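Local coordinates for aldose 1-epimerase (Escherichia coli, PDB 3NRE), which probably interconverts the alpha and beta anomers of aldose sugars such as galactose, at residues T31-R35 and P150-L154; R57-N61 and D79-L83; A205-G209 and P229-Y233. All coordinates share one frame; numbering follows the deposited sequence.

Along the chain, contact 2 (57-61 with 79-83) falls between the two segments of contact 1 (31-35 with 150-154), and both are complete before contact 3 (205-209 with 229-233) begins. Contacts 1 and 2 lie on opposite sides of the chain's centre, their own centres about 27 Å apart; the centre of contact 3 is about 21 Å from that of contact 1 and about 22 Å from that of contact 2, and no two touch. Contact 1 joins a four-stranded antiparallel sheet to the eight-stranded one, through strand 142-153; contact 2 holds two early loops together; contact 3 links a loop to strand 232-237 of the same eight-stranded sheet.

Contact 1. Residues T31-R35 and P150-L154; sequences TPLLR and PYFPL
The guanidinium of R35 lies flat on the Y151 ring, the two planes only 8° apart and their centres separated by 3.8 Å. NH2 of R35 sits over the middle of the ring, and CD2 of Y151 in turn over the middle of the guanidinium, so this is a cation-pi stack over the face. F152 shows the same kind of cover in apolar form: CD2 of L34 stands 4.0 Å from the centroid of its ring as a CH-pi contact and also reaches P150, with L34 CD2 to P150 CB at 4.0 Å. The R35 side chain leaves with CG anti to the backbone N and bends at chi3 (76°), which lays its end alongside Y151, both side chains pointing the same way. Its NH2 is also bonded to the carbonyl oxygens of T44 and A46, bonds that would restrain the guanidinium in its stacked orientation.

In the fold, residues 33-35, following the short outermost strand 31-32 of a four-stranded antiparallel sheet, meet strand 142-153 of the eight-stranded sheet; judged by the family, these are probably two sheets of the galactose mutarotase-like beta-sandwich. One backbone bond crosses: R35 N donates to Y151 O at 2.9 Å, nearly straight at 168°. The ring of P153 packs against the carbonyl of L33, CD of P153 lying 3.4 Å from L33 O. F250, in the adjacent strand 250-256, makes a second cation-pi contact with R35 and meets Y151 edge-to-face, while L34 also packs on I23 and F26 of strand 22-28.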
ATOM      1  N   THR A  31       6.413 -14.319 -16.141  1.00 28.42           N
ATOM      2  CA  THR A  31       5.443 -13.224 -16.270  1.00 28.08           C
ATOM      3  C   THR A  31       5.364 -12.432 -14.951  1.00 26.04           C
ATOM      4  O   THR A  31       5.062 -12.982 -13.902  1.00 24.48           O
ATOM      5  CB  THR A  31       3.991 -13.730 -16.615  1.00 31.10           C
ATOM      6  OG1 THR A  31       4.021 -14.554 -17.778  1.00 33.45           O
ATOM      7  CG2 THR A  31       2.983 -12.536 -16.849  1.00 31.41           C
ATOM      8  N   PRO A  32       5.649 -11.126 -15.010  1.00 25.38           N
ATOM      9  CA  PRO A  32       5.562 -10.318 -13.803  1.00 24.45           C
ATOM     10  C   PRO A  32       4.139  -9.969 -13.478  1.00 25.86           C
ATOM     11  O   PRO A  32       3.389  -9.499 -14.351  1.00 27.03           O
ATOM     12  CB  PRO A  32       6.371  -9.073 -14.114  1.00 26.76           C
ATOM     13  CG  PRO A  32       6.674  -9.096 -15.555  1.00 31.76           C
ATOM     14  CD  PRO A  32       6.321 -10.424 -16.124  1.00 29.36           C
ATOM     15  N   LEU A  33       3.759 -10.289 -12.258  1.00 23.13           N
ATOM     16  CA  LEU A  33       2.418  -9.968 -11.754  1.00 23.18           C
ATOM     17  C   LEU A  33       2.401  -8.619 -11.095  1.00 21.97           C
ATOM     18  O   LEU A  33       1.365  -7.948 -11.028  1.00 23.21           O
ATOM     19  CB  LEU A  33       1.977 -11.050 -10.766  1.00 24.35           C
ATOM     20  CG  LEU A  33       2.019 -12.481 -11.323  1.00 26.18           C
ATOM     21  CD1 LEU A  33       1.655 -13.474 -10.239  1.00 26.21           C
ATOM     22  CD2 LEU A  33       1.081 -12.649 -12.587  1.00 28.06           C
ATOM     23  N   LEU A  34       3.524  -8.293 -10.442  1.00 22.25           N
ATOM     24  CA  LEU A  34       3.806  -6.947  -9.978  1.00 20.83           C
ATOM     25  C   LEU A  34       5.022  -6.471 -10.773  1.00 22.34           C
ATOM     26  O   LEU A  34       5.806  -7.263 -11.332  1.00 21.94           O
ATOM     27  CB  LEU A  34       4.157  -6.952  -8.478  1.00 21.23           C
ATOM     28  CG  LEU A  34       3.126  -7.322  -7.423  1.00 19.89           C
ATOM     29  CD1 LEU A  34       3.715  -7.371  -6.007  1.00 21.41           C
ATOM     30  CD2 LEU A  34       1.906  -6.342  -7.539  1.00 22.29           C
ATOM     31  N   ARG A  35       5.191  -5.155 -10.846  1.00 20.39           N
ATOM     32  CA  ARG A  35       6.299  -4.563 -11.506  1.00 21.95           C
ATOM     33  C   ARG A  35       7.587  -5.134 -10.876  1.00 22.46           C
ATOM     34  O   ARG A  35       7.746  -5.048  -9.692  1.00 22.03           O
ATOM     35  CB  ARG A  35       6.272  -3.034 -11.289  1.00 22.52           C
ATOM     36  CG  ARG A  35       7.465  -2.321 -11.804  1.00 26.97           C
ATOM     37  CD  ARG A  35       7.498  -0.858 -11.467  1.00 25.42           C
ATOM     38  NE  ARG A  35       7.867  -0.615 -10.075  1.00 21.73           N
ATOM     39  CZ  ARG A  35       8.102   0.604  -9.608  1.00 21.87           C
ATOM     40  NH1 ARG A  35       7.933   1.641 -10.396  1.00 24.57           N
ATOM     41  NH2 ARG A  35       8.451   0.796  -8.354  1.00 20.79           N
ATOM     42  N   PRO A 150       1.238  -1.536  -3.748  1.00 21.00           N
ATOM     43  CA  PRO A 150       1.756  -2.348  -4.849  1.00 20.17           C
ATOM     44  C   PRO A 150       1.805  -1.601  -6.166  1.00 21.35           C
ATOM     45  O   PRO A 150       0.910  -0.788  -6.471  1.00 21.53           O
ATOM     46  CB  PRO A 150       0.787  -3.538  -4.887  1.00 21.60           C
ATOM     47  CG  PRO A 150      -0.461  -3.013  -4.324  1.00 21.48           C
ATOM     48  CD  PRO A 150      -0.124  -1.951  -3.367  1.00 24.30           C
ATOM     49  N   TYR A 151       2.818  -1.933  -6.952  1.00 17.56           N
ATOM     50  CA  TYR A 151       3.008  -1.437  -8.278  1.00 19.09           C
ATOM     51  C   TYR A 151       2.695  -2.547  -9.274  1.00 20.95           C
ATOM     52  O   TYR A 151       3.363  -3.597  -9.277  1.00 21.75           O
ATOM     53  CB  TYR A 151       4.457  -1.035  -8.495  1.00 18.38           C
ATOM     54  CG  TYR A 151       4.941   0.163  -7.678  1.00 16.63           C
ATOM     55  CD1 TYR A 151       5.367   0.001  -6.352  1.00 19.20           C
ATOM     56  CD2 TYR A 151       5.021   1.421  -8.241  1.00 20.25           C
ATOM     57  CE1 TYR A 151       5.839   1.109  -5.616  1.00 20.69           C
ATOM     58  CE2 TYR A 151       5.518   2.500  -7.507  1.00 21.48           C
ATOM     59  CZ  TYR A 151       5.882   2.331  -6.220  1.00 18.54           C
ATOM     60  OH  TYR A 151       6.378   3.405  -5.490  1.00 20.20           O
ATOM     61  N   PHE A 152       1.691  -2.329 -10.124  1.00 20.31           N
ATOM     62  CA  PHE A 152       1.298  -3.317 -11.133  1.00 20.14           C
ATOM     63  C   PHE A 152       1.763  -2.904 -12.525  1.00 24.51           C
ATOM     64  O   PHE A 152       1.799  -1.730 -12.844  1.00 23.01           O
ATOM     65  CB  PHE A 152      -0.216  -3.409 -11.191  1.00 23.00           C
ATOM     66  CG  PHE A 152      -0.840  -3.926  -9.935  1.00 19.09           C
ATOM     67  CD1 PHE A 152      -0.927  -5.291  -9.721  1.00 25.96           C
ATOM     68  CD2 PHE A 152      -1.282  -3.069  -8.966  1.00 23.99           C
ATOM     69  CE1 PHE A 152      -1.465  -5.799  -8.548  1.00 25.17           C
ATOM     70  CE2 PHE A 152      -1.864  -3.572  -7.793  1.00 22.96           C
ATOM     71  CZ  PHE A 152      -1.973  -4.939  -7.595  1.00 23.30           C
ATOM     72  N   PRO A 153       2.040  -3.889 -13.416  1.00 21.02           N
ATOM     73  CA  PRO A 153       2.383  -3.593 -14.785  1.00 25.11           C
ATOM     74  C   PRO A 153       1.207  -2.877 -15.433  1.00 23.98           C
ATOM     75  O   PRO A 153       0.065  -3.170 -15.121  1.00 24.25           O
ATOM     76  CB  PRO A 153       2.575  -4.963 -15.429  1.00 26.04           C
ATOM     77  CG  PRO A 153       2.570  -5.936 -14.257  1.00 25.15           C
ATOM     78  CD  PRO A 153       2.001  -5.324 -13.106  1.00 26.26           C
ATOM     79  N   LEU A 154       1.501  -1.981 -16.342  1.00 25.14           N
ATOM     80  CA  LEU A 154       0.427  -1.316 -17.097  1.00 26.20           C
ATOM     81  C   LEU A 154       0.594  -1.486 -18.572  1.00 29.29           C
ATOM     82  O   LEU A 154       1.659  -1.205 -19.111  1.00 31.28           O
ATOM     83  CB  LEU A 154       0.427   0.189 -16.776  1.00 25.49           C
ATOM     84  CG  LEU A 154      -0.654   1.081 -17.369  1.00 26.53           C
ATOM     85  CD1 LEU A 154      -2.055   0.586 -16.997  1.00 27.78           C
ATOM     86  CD2 LEU A 154      -0.519   2.559 -16.923  1.00 23.76           C
TER

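Contact 2. Residues R57-N61 and D79-L83; sequences RVSGN and DAHYL
R57 runs alongside L83 and crosses H81 at about a right angle to reach D79. Its CB lies near H81 CB and the carbonyl oxygen of Y82. The next atom, CG, is 3.7 Å from L83 CD1, and CD passes H81 CB. From CG to NE the chain is extended (chi2 171°, chi3 179°), carrying the guanidinium out to the carboxylate. There NE and NH2 both donate to D79 OD2, each at 2.8 Å: a side-on salt bridge to one oxygen, which lies 6° out of the guanidinium plane. NH1 hydrogen-bonds a bound di(hydroxyethyl)ether, probably from the crystallisation liquor. L83 CD1 covers one face of the group, 3.5 Å from R57 CZ. The other carboxylate oxygen, D79 OD1, accepts from H81 N at 2.8 Å, an Asx turn, which would help orient the carboxylate.

At the other end, G60 N donates to H81 NE2 at 3.1 Å, in the ring plane, so NE2 is the acceptor. The N61 amide bonds two ways, OD1 taking Y82 N and ND2 giving to A80 O at 2.9 Å.

The contact ties together the loops on either side, in sequence, of strands 62-65 and 68-71.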
ATOM      1  N   ARG A  57      -0.466  10.812   3.896  1.00 20.15           N
ATOM      2  CA  ARG A  57       0.031  12.009   4.555  1.00 18.43           C
ATOM      3  C   ARG A  57      -1.010  12.544   5.537  1.00 20.15           C
ATOM      4  O   ARG A  57      -2.204  12.308   5.330  1.00 21.14           O
ATOM      5  CB  ARG A  57       0.197  13.089   3.488  1.00 19.14           C
ATOM      6  CG  ARG A  57       1.164  12.719   2.341  1.00 16.66           C
ATOM      7  CD  ARG A  57       1.156  13.685   1.215  1.00 19.91           C
ATOM      8  NE  ARG A  57       2.131  13.270   0.171  1.00 19.92           N
ATOM      9  CZ  ARG A  57       1.917  12.352  -0.764  1.00 20.92           C
ATOM     10  NH1 ARG A  57       0.739  11.744  -0.860  1.00 22.72           N
ATOM     11  NH2 ARG A  57       2.915  12.056  -1.610  1.00 22.75           N
ATOM     12  N   VAL A  58      -0.554  13.282   6.557  1.00 20.25           N
ATOM     13  CA  VAL A  58      -1.443  14.002   7.481  1.00 18.93           C
ATOM     14  C   VAL A  58      -1.228  15.495   7.184  1.00 20.68           C
ATOM     15  O   VAL A  58      -0.136  16.017   7.428  1.00 20.77           O
ATOM     16  CB  VAL A  58      -1.123  13.729   8.909  1.00 20.63           C
ATOM     17  CG1 VAL A  58      -2.120  14.511   9.830  1.00 23.36           C
ATOM     18  CG2 VAL A  58      -1.122  12.190   9.230  1.00 23.45           C
ATOM     19  N   SER A  59      -2.236  16.140   6.584  1.00 18.64           N
ATOM     20  CA  SER A  59      -2.022  17.523   6.117  1.00 19.90           C
ATOM     21  C   SER A  59      -1.610  18.420   7.246  1.00 20.96           C
ATOM     22  O   SER A  59      -2.213  18.410   8.345  1.00 22.08           O
ATOM     23  CB  SER A  59      -3.190  18.047   5.299  1.00 22.18           C
ATOM     24  OG  SER A  59      -4.335  18.029   6.081  1.00 26.29           O
ATOM     25  N   GLY A  60      -0.542  19.176   6.993  1.00 20.18           N
ATOM     26  CA  GLY A  60       0.043  20.060   7.990  1.00 21.14           C
ATOM     27  C   GLY A  60       1.091  19.425   8.896  1.00 22.14           C
ATOM     28  O   GLY A  60       1.708  20.115   9.694  1.00 21.61           O
ATOM     29  N   ASN A  61       1.293  18.121   8.754  1.00 21.09           N
ATOM     30  CA  ASN A  61       2.243  17.349   9.582  1.00 21.09           C
ATOM     31  C   ASN A  61       1.935  17.531  11.069  1.00 23.64           C
ATOM     32  O   ASN A  61       2.828  17.637  11.897  1.00 22.28           O
ATOM     33  CB  ASN A  61       3.685  17.768   9.303  1.00 20.63           C
ATOM     34  CG  ASN A  61       4.247  17.189   8.036  1.00 22.21           C
ATOM     35  OD1 ASN A  61       3.912  16.063   7.646  1.00 20.96           O
ATOM     36  ND2 ASN A  61       5.159  17.943   7.408  1.00 22.37           N
ATOM     37  N   ASP A  79       9.338  15.089  -0.352  1.00 22.37           N
ATOM     38  CA  ASP A  79       7.954  15.433   0.072  1.00 21.54           C
ATOM     39  C   ASP A  79       8.030  16.251   1.380  1.00 19.04           C
ATOM     40  O   ASP A  79       8.745  15.853   2.343  1.00 20.74           O
ATOM     41  CB  ASP A  79       7.123  14.172   0.230  1.00 20.08           C
ATOM     42  CG  ASP A  79       5.594  14.431   0.275  1.00 23.70           C
ATOM     43  OD1 ASP A  79       5.115  15.485   0.776  1.00 21.14           O
ATOM     44  OD2 ASP A  79       4.872  13.611  -0.327  1.00 24.17           O
ATOM     45  N   ALA A  80       7.343  17.394   1.416  1.00 20.27           N
ATOM     46  CA  ALA A  80       7.207  18.200   2.626  1.00 21.75           C
ATOM     47  C   ALA A  80       6.435  17.486   3.728  1.00 20.23           C
ATOM     48  O   ALA A  80       6.633  17.760   4.926  1.00 21.78           O
ATOM     49  CB  ALA A  80       6.552  19.579   2.342  1.00 23.00           C
ATOM     50  N   HIS A  81       5.569  16.571   3.331  1.00 19.13           N
ATOM     51  CA  HIS A  81       4.799  15.823   4.313  1.00 18.16           C
ATOM     52  C   HIS A  81       5.426  14.491   4.637  1.00 18.53           C
ATOM     53  O   HIS A  81       5.835  13.772   3.734  1.00 17.80           O
ATOM     54  CB  HIS A  81       3.362  15.572   3.830  1.00 17.62           C
ATOM     55  CG  HIS A  81       2.503  16.779   3.940  1.00 18.58           C
ATOM     56  ND1 HIS A  81       2.493  17.772   2.979  1.00 18.92           N
ATOM     57  CD2 HIS A  81       1.721  17.219   4.955  1.00 18.83           C
ATOM     58  CE1 HIS A  81       1.718  18.757   3.399  1.00 23.81           C
ATOM     59  NE2 HIS A  81       1.206  18.431   4.572  1.00 20.12           N
ATOM     60  N   TYR A  82       5.438  14.190   5.927  1.00 19.83           N
ATOM     61  CA  TYR A  82       5.661  12.831   6.404  1.00 18.68           C
ATOM     62  C   TYR A  82       4.715  11.927   5.637  1.00 17.22           C
ATOM     63  O   TYR A  82       3.512  12.228   5.515  1.00 18.86           O
ATOM     64  CB  TYR A  82       5.399  12.776   7.891  1.00 19.73           C
ATOM     65  CG  TYR A  82       5.538  11.402   8.514  1.00 20.30           C
ATOM     66  CD1 TYR A  82       4.468  10.537   8.554  1.00 21.77           C
ATOM     67  CD2 TYR A  82       6.708  11.013   9.118  1.00 20.98           C
ATOM     68  CE1 TYR A  82       4.588   9.276   9.155  1.00 22.23           C
ATOM     69  CE2 TYR A  82       6.817   9.748   9.728  1.00 19.69           C
ATOM     70  CZ  TYR A  82       5.751   8.924   9.750  1.00 22.99           C
ATOM     71  OH  TYR A  82       5.826   7.686  10.408  1.00 22.82           O
ATOM     72  N   LEU A  83       5.261  10.843   5.078  1.00 16.68           N
ATOM     73  CA  LEU A  83       4.546  10.002   4.124  1.00 18.09           C
ATOM     74  C   LEU A  83       4.646   8.508   4.472  1.00 17.36           C
ATOM     75  O   LEU A  83       5.735   8.013   4.654  1.00 18.20           O
ATOM     76  CB  LEU A  83       5.166  10.304   2.744  1.00 21.74           C
ATOM     77  CG  LEU A  83       4.710   9.537   1.584  1.00 17.69           C
ATOM     78  CD1 LEU A  83       3.171   9.750   1.298  1.00 21.36           C
ATOM     79  CD2 LEU A  83       5.507   9.845   0.273  1.00 20.12           C
TER
HETATM   80  O   HOH W   1       2.155  13.913   6.939  1.00 21.82           O

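Contact 3. Residues A205-G209 and P229-Y233; sequences AGWNG and PAPCY
Segments 205-209 and 229-233 run antiparallel, A205 opposite C232, W207 opposite P231 and G209 opposite P229, with the backbones joined by W207 N donating to P231 O at 3.2 Å, the donor standing 48° out of the carbonyl plane.

The indole of W207 carries most of the side-chain packing. CG is anti to the backbone N (chi1 -171°), which sends the ring across the second segment. The edge of Y233 meets one face, T-shaped, with planes at 70° and the five-membered ring centroid 4.8 Å from that of Y233; CD2 of Y233 comes to 3.6 Å from W207 CG. Over the six-membered ring the same face receives Y233 CB, a CH-pi contact 4.2 Å from the centroid. CA of G209 covers the opposite face, so the indole is sandwiched between its own segment and Y233. At the benzo end of the indole, W207 CZ3 is 3.4 Å from A230 CB, and W207 CE3 lies 3.3 Å from the carbonyl oxygen of A230.

Around the pair, F204 stacks on Y233, and P255 of strand 250-256 touches W207. The contact thus joins the loop after strand 200-205 to the start of strand 232-237, its neighbour in the sheet. Its chemistry rests chiefly on the indole: both faces are packed against carbon, from Y233 and from G209 CA, and NE1 is satisfied by Q210 O, while a single out-of-plane backbone bond, W207 N to P231 O, crosses between the segments. Aromatic packing therefore carries more of this contact than hydrogen bonding does.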
ATOM      1  N   ALA A 205     -13.287   6.430  -1.831  1.00 29.31           N
ATOM      2  CA  ALA A 205     -14.017   5.955  -0.644  1.00 27.26           C
ATOM      3  C   ALA A 205     -15.138   5.038  -1.072  1.00 32.35           C
ATOM      4  O   ALA A 205     -15.490   4.944  -2.264  1.00 32.15           O
ATOM      5  CB  ALA A 205     -14.623   7.142   0.132  1.00 31.24           C
ATOM      6  N   GLY A 206     -15.719   4.357  -0.096  1.00 29.17           N
ATOM      7  CA  GLY A 206     -16.838   3.471  -0.375  1.00 33.29           C
ATOM      8  C   GLY A 206     -16.469   2.113  -0.938  1.00 34.09           C
ATOM      9  O   GLY A 206     -17.307   1.414  -1.474  1.00 36.09           O
ATOM     10  N   TRP A 207     -15.229   1.707  -0.734  1.00 31.56           N
ATOM     11  CA  TRP A 207     -14.732   0.472  -1.278  1.00 32.42           C
ATOM     12  C   TRP A 207     -15.123  -0.671  -0.375  1.00 35.86           C
ATOM     13  O   TRP A 207     -15.332  -0.474   0.831  1.00 35.85           O
ATOM     14  CB  TRP A 207     -13.213   0.548  -1.363  1.00 28.33           C
ATOM     15  CG  TRP A 207     -12.559  -0.558  -2.084  1.00 29.26           C
ATOM     16  CD1 TRP A 207     -12.991  -1.167  -3.212  1.00 30.05           C
ATOM     17  CD2 TRP A 207     -11.249  -1.080  -1.813  1.00 30.21           C
ATOM     18  NE1 TRP A 207     -12.056  -2.092  -3.623  1.00 29.84           N
ATOM     19  CE2 TRP A 207     -10.990  -2.067  -2.767  1.00 33.13           C
ATOM     20  CE3 TRP A 207     -10.301  -0.844  -0.808  1.00 27.38           C
ATOM     21  CZ2 TRP A 207      -9.804  -2.797  -2.780  1.00 26.52           C
ATOM     22  CZ3 TRP A 207      -9.146  -1.548  -0.810  1.00 27.54           C
ATOM     23  CH2 TRP A 207      -8.912  -2.547  -1.775  1.00 28.81           C
ATOM     24  N   ASN A 208     -15.218  -1.861  -0.979  1.00 36.66           N
ATOM     25  CA  ASN A 208     -15.524  -3.108  -0.273  1.00 41.89           C
ATOM     26  C   ASN A 208     -14.295  -4.010  -0.062  1.00 38.05           C
ATOM     27  O   ASN A 208     -14.431  -5.176   0.270  1.00 41.18           O
ATOM     28  CB  ASN A 208     -16.626  -3.890  -1.002  1.00 43.34           C
ATOM     29  CG  ASN A 208     -16.215  -4.357  -2.410  1.00 45.79           C
ATOM     30  OD1 ASN A 208     -15.157  -3.984  -2.953  1.00 39.34           O
ATOM     31  ND2 ASN A 208     -17.063  -5.187  -3.002  1.00 44.07           N
ATOM     32  N   GLY A 209     -13.098  -3.454  -0.234  1.00 35.78           N
ATOM     33  CA  GLY A 209     -11.881  -4.167  -0.058  1.00 36.62           C
ATOM     34  C   GLY A 209     -11.531  -5.180  -1.125  1.00 35.33           C
ATOM     35  O   GLY A 209     -10.661  -5.972  -0.878  1.00 35.36           O
ATOM     36  N   PRO A 229     -12.230  -5.881   5.383  1.00 42.08           N
ATOM     37  CA  PRO A 229     -12.325  -5.171   4.118  1.00 40.88           C
ATOM     38  C   PRO A 229     -11.827  -3.748   4.296  1.00 39.46           C
ATOM     39  O   PRO A 229     -12.247  -3.033   5.199  1.00 39.80           O
ATOM     40  CB  PRO A 229     -13.824  -5.225   3.761  1.00 43.39           C
ATOM     41  CG  PRO A 229     -14.433  -6.239   4.691  1.00 52.17           C
ATOM     42  CD  PRO A 229     -13.540  -6.359   5.879  1.00 44.21           C
ATOM     43  N   ALA A 230     -10.905  -3.359   3.446  1.00 33.44           N
ATOM     44  CA  ALA A 230     -10.421  -1.985   3.422  1.00 33.73           C
ATOM     45  C   ALA A 230     -11.492  -1.058   2.847  1.00 31.85           C
ATOM     46  O   ALA A 230     -12.123  -1.391   1.863  1.00 32.74           O
ATOM     47  CB  ALA A 230      -9.171  -1.918   2.580  1.00 30.92           C
ATOM     48  N   PRO A 231     -11.658   0.139   3.427  1.00 33.51           N
ATOM     49  CA  PRO A 231     -12.684   1.099   2.991  1.00 32.57           C
ATOM     50  C   PRO A 231     -12.232   2.100   1.924  1.00 30.30           C
ATOM     51  O   PRO A 231     -13.085   2.770   1.327  1.00 29.37           O
ATOM     52  CB  PRO A 231     -12.977   1.856   4.272  1.00 35.36           C
ATOM     53  CG  PRO A 231     -11.674   1.892   4.966  1.00 31.34           C
ATOM     54  CD  PRO A 231     -11.132   0.486   4.756  1.00 29.78           C
ATOM     55  N   CYS A 232     -10.909   2.236   1.717  1.00 28.02           N
ATOM     56  CA  CYS A 232     -10.368   3.227   0.787  0.60 27.11           C
ATOM     57  C   CYS A 232      -9.231   2.633  -0.018  1.00 22.51           C
ATOM     58  O   CYS A 232      -8.548   1.755   0.459  1.00 25.14           O
ATOM     59  CB  CYS A 232      -9.867   4.440   1.553  0.60 26.34           C
ATOM     60  SG  CYS A 232     -11.143   5.292   2.485  0.60 28.77           S
ATOM     61  N   TYR A 233      -9.061   3.135  -1.239  1.00 24.95           N
ATOM     62  CA  TYR A 233      -7.908   2.789  -2.091  1.00 24.15           C
ATOM     63  C   TYR A 233      -7.421   4.075  -2.759  1.00 25.39           C
ATOM     64  O   TYR A 233      -8.209   4.983  -3.029  1.00 23.58           O
ATOM     65  CB  TYR A 233      -8.266   1.703  -3.124  1.00 23.06           C
ATOM     66  CG  TYR A 233      -9.295   2.028  -4.206  1.00 21.96           C
ATOM     67  CD1 TYR A 233      -8.917   2.587  -5.427  1.00 26.25           C
ATOM     68  CD2 TYR A 233     -10.653   1.695  -4.070  1.00 23.16           C
ATOM     69  CE1 TYR A 233      -9.870   2.860  -6.429  1.00 23.28           C
ATOM     70  CE2 TYR A 233     -11.574   1.943  -5.078  1.00 26.49           C
ATOM     71  CZ  TYR A 233     -11.188   2.533  -6.239  1.00 27.92           C
ATOM     72  OH  TYR A 233     -12.089   2.780  -7.243  1.00 28.21           O
TER
HETATM   73  O   HOH W   2     -15.485   4.320   2.429  1.00 36.57           O
HETATM   74  O   HOH W   3     -14.991  -1.630   2.977  1.00 32.59           O